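Local coordinates for protein arginine kinase (Anthopleura japonica, PDB 4RF6) that catalyses the reversible transfer of the ATP gamma-phosphate to L-arginine, giving phosphoarginine and ADP, with two phosphagen kinase units joined in tandem in one chain, at residues 481-489 against 598-609. Sequence-based numbering, arbitrary orientation.
Sequences STRIRVARN and IGSVFGRLCRAV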
# COMPACT_ATOMS: atom_id res chain seq x y z
N SER A 481 3.66 -37.36 5.08
CA SER A 481 3.00 -36.33 4.27
C SER A 481 3.67 -36.14 2.90
O SER A 481 4.84 -36.49 2.71
CB SER A 481 2.92 -35.00 5.03
OG SER A 481 4.21 -34.45 5.27
N THR A 482 2.91 -35.59 1.95
CA THR A 482 3.40 -35.41 0.58
C THR A 482 2.99 -34.03 0.09
O THR A 482 1.83 -33.65 0.22
CB THR A 482 2.82 -36.48 -0.37
OG1 THR A 482 3.29 -37.78 0.03
CG2 THR A 482 3.25 -36.23 -1.80
N ARG A 483 3.94 -33.28 -0.47
CA ARG A 483 3.70 -31.89 -0.83
C ARG A 483 4.35 -31.57 -2.17
O ARG A 483 5.51 -31.92 -2.40
CB ARG A 483 4.29 -30.98 0.25
CG ARG A 483 4.04 -29.49 0.09
CD ARG A 483 4.63 -28.74 1.29
NE ARG A 483 4.49 -27.29 1.20
CZ ARG A 483 5.38 -26.48 0.64
NH1 ARG A 483 6.49 -26.96 0.10
NH2 ARG A 483 5.16 -25.17 0.62
N ILE A 484 3.61 -30.91 -3.05
CA ILE A 484 4.21 -30.45 -4.31
C ILE A 484 3.82 -29.01 -4.59
O ILE A 484 2.63 -28.68 -4.65
CB ILE A 484 3.82 -31.33 -5.51
CG1 ILE A 484 4.17 -32.80 -5.26
CG2 ILE A 484 4.52 -30.83 -6.77
CD1 ILE A 484 3.67 -33.76 -6.34
N ARG A 485 4.83 -28.16 -4.75
CA ARG A 485 4.63 -26.74 -4.99
C ARG A 485 5.20 -26.35 -6.35
O ARG A 485 6.24 -26.87 -6.75
CB ARG A 485 5.34 -25.93 -3.90
CG ARG A 485 5.45 -24.42 -4.15
CD ARG A 485 6.76 -24.04 -4.86
NE ARG A 485 7.88 -23.92 -3.94
CZ ARG A 485 9.12 -23.63 -4.32
NH1 ARG A 485 9.40 -23.43 -5.60
NH2 ARG A 485 10.09 -23.53 -3.41
N VAL A 486 4.53 -25.43 -7.05
CA VAL A 486 5.14 -24.81 -8.23
C VAL A 486 5.04 -23.29 -8.13
O VAL A 486 4.04 -22.75 -7.65
CB VAL A 486 4.55 -25.30 -9.58
CG1 VAL A 486 4.81 -26.79 -9.78
CG2 VAL A 486 3.07 -25.00 -9.67
N ALA A 487 6.09 -22.61 -8.56
CA ALA A 487 6.05 -21.16 -8.71
C ALA A 487 5.65 -20.86 -10.14
O ALA A 487 6.14 -21.50 -11.07
CB ALA A 487 7.40 -20.56 -8.40
N ARG A 488 4.77 -19.88 -10.34
CA ARG A 488 4.39 -19.49 -11.69
C ARG A 488 4.24 -17.97 -11.74
O ARG A 488 3.94 -17.34 -10.72
CB ARG A 488 3.08 -20.16 -12.11
CG ARG A 488 3.15 -21.68 -12.31
CD ARG A 488 3.94 -22.04 -13.56
NE ARG A 488 3.91 -23.48 -13.83
CZ ARG A 488 4.82 -24.34 -13.40
NH1 ARG A 488 5.86 -23.92 -12.69
NH2 ARG A 488 4.69 -25.63 -13.69
N ASN A 489 4.47 -17.39 -12.91
CA ASN A 489 4.16 -15.98 -13.10
C ASN A 489 3.23 -15.80 -14.29
O ASN A 489 3.28 -16.57 -15.25
CB ASN A 489 5.44 -15.15 -13.23
CG ASN A 489 6.21 -15.08 -11.91
OD1 ASN A 489 5.97 -14.19 -11.09
ND2 ASN A 489 7.11 -16.03 -11.70
N ILE A 598 1.53 -39.53 -3.87
CA ILE A 598 2.09 -38.47 -4.72
C ILE A 598 1.27 -38.27 -5.99
O ILE A 598 1.13 -37.14 -6.47
CB ILE A 598 3.56 -38.76 -5.10
CG1 ILE A 598 4.39 -39.05 -3.85
CG2 ILE A 598 4.16 -37.58 -5.85
CD1 ILE A 598 4.81 -40.49 -3.71
N GLY A 599 0.74 -39.36 -6.54
CA GLY A 599 -0.02 -39.30 -7.77
C GLY A 599 -1.28 -38.46 -7.63
O GLY A 599 -1.65 -37.70 -8.53
N SER A 600 -1.93 -38.59 -6.48
CA SER A 600 -3.13 -37.81 -6.18
C SER A 600 -2.79 -36.34 -5.97
O SER A 600 -3.46 -35.45 -6.51
CB SER A 600 -3.82 -38.37 -4.94
OG SER A 600 -4.88 -37.53 -4.53
N VAL A 601 -1.75 -36.08 -5.17
CA VAL A 601 -1.28 -34.72 -4.93
C VAL A 601 -0.95 -34.03 -6.26
O VAL A 601 -1.35 -32.89 -6.50
CB VAL A 601 -0.04 -34.70 -4.02
CG1 VAL A 601 0.55 -33.30 -3.92
CG2 VAL A 601 -0.38 -35.26 -2.63
N PHE A 602 -0.20 -34.73 -7.11
CA PHE A 602 0.19 -34.19 -8.41
C PHE A 602 -1.01 -34.05 -9.35
O PHE A 602 -1.08 -33.11 -10.14
CB PHE A 602 1.26 -35.05 -9.06
CG PHE A 602 1.83 -34.45 -10.32
CD1 PHE A 602 2.36 -33.17 -10.31
CD2 PHE A 602 1.83 -35.17 -11.51
CE1 PHE A 602 2.87 -32.61 -11.47
CE2 PHE A 602 2.35 -34.62 -12.67
CZ PHE A 602 2.87 -33.34 -12.65
N GLY A 603 -1.94 -35.00 -9.27
CA GLY A 603 -3.14 -34.94 -10.08
C GLY A 603 -3.97 -33.72 -9.72
O GLY A 603 -4.51 -33.03 -10.60
N ARG A 604 -4.09 -33.44 -8.42
CA ARG A 604 -4.80 -32.26 -7.96
C ARG A 604 -4.07 -30.99 -8.39
O ARG A 604 -4.69 -30.03 -8.86
CB ARG A 604 -4.96 -32.29 -6.44
CG ARG A 604 -5.72 -31.09 -5.87
CD ARG A 604 -5.88 -31.17 -4.35
NE ARG A 604 -6.20 -32.52 -3.91
CZ ARG A 604 -5.34 -33.33 -3.29
NH1 ARG A 604 -4.10 -32.93 -3.05
NH2 ARG A 604 -5.72 -34.55 -2.93
N LEU A 605 -2.75 -30.99 -8.24
CA LEU A 605 -1.94 -29.85 -8.65
C LEU A 605 -2.12 -29.51 -10.13
O LEU A 605 -2.31 -28.34 -10.49
CB LEU A 605 -0.45 -30.10 -8.36
CG LEU A 605 0.44 -28.93 -8.81
CD1 LEU A 605 0.13 -27.69 -7.98
CD2 LEU A 605 1.91 -29.29 -8.73
N CYS A 606 -2.08 -30.54 -10.97
CA CYS A 606 -2.21 -30.35 -12.41
C CYS A 606 -3.57 -29.81 -12.81
O CYS A 606 -3.66 -28.93 -13.67
CB CYS A 606 -1.94 -31.67 -13.14
SG CYS A 606 -0.19 -32.07 -13.29
N ARG A 607 -4.62 -30.35 -12.21
CA ARG A 607 -5.98 -29.87 -12.48
C ARG A 607 -6.09 -28.37 -12.22
O ARG A 607 -6.65 -27.62 -13.03
CB ARG A 607 -6.99 -30.65 -11.63
CG ARG A 607 -7.29 -32.05 -12.18
CD ARG A 607 -7.83 -32.99 -11.11
NE ARG A 607 -8.80 -32.31 -10.26
CZ ARG A 607 -8.91 -32.51 -8.95
NH1 ARG A 607 -8.11 -33.37 -8.34
NH2 ARG A 607 -9.82 -31.85 -8.26
N ALA A 608 -5.53 -27.92 -11.10
CA ALA A 608 -5.59 -26.51 -10.74
C ALA A 608 -4.67 -25.65 -11.61
O ALA A 608 -5.08 -24.58 -12.08
CB ALA A 608 -5.24 -26.34 -9.29
N VAL A 609 -3.44 -26.09 -11.82
CA VAL A 609 -2.48 -25.28 -12.57
C VAL A 609 -2.86 -25.19 -14.06
O VAL A 609 -2.74 -24.13 -14.67
CB VAL A 609 -1.04 -25.79 -12.40
CG1 VAL A 609 -0.09 -25.07 -13.34
CG2 VAL A 609 -0.60 -25.61 -10.96
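Ile484 lies over the hydrophobic ridge of residues 598-609, the first turns of helix 598-616, and touches four of its residues with three different carbons. Its terminal CD1 drops between two successive turns, 3.9 Å from Ile598 CG2 and equally close to Phe602 CB, while CG1 rests against Val601 CG1. The other branch, CG2, meets Leu605 CD2 at 3.6 Å. With CG1 anti to the carbonyl carbon (chi1 -55°) and CD1 extended beyond it, the long arm heads for the start of the helix and leaves the short methyl to Leu605. Towards the same helix start, Thr482 turns its methyl inward: CG2 sits 3.7 Å from Ile598 CG1 and also meets Val601 CG2, the threonine and Ile598 side chains crossing at nearly a right angle. Its hydroxyl OG1 is hydrogen-bonded to the carbonyl of Gly595, just ahead of the helix. Strand 479-488 is a central strand of the antiparallel eight-stranded sheet in the C-terminal catalytic domain of the second phosphagen kinase unit, and the helix packs on one face of that sheet, its axis 29° from the strand direction. Every second residue from Thr482 to Arg488 faces the helix, and no hydrogen bond joins the two segments. Helix 696-714 adjoins the same layer, Val700 touching Ile484, Ile598 and Phe602. Farther along, Leu605 CD2 is shared with Val486 CG1 at 4.0 Å, and Val486 CG2 reaches Val609 CG2. Val486 CG2 also lies over the centre of the buried Arg488 guanidinium, 4.1 Å above its plane. Arg488 NE passes Val609 CG1 at 4.3 Å, while NH1 hydrogen-bonds back to Ala487 O, which it approaches from above the carbonyl plane, and also to the carbonyl of Thr636, and NH2 forms a salt bridge with Glu696.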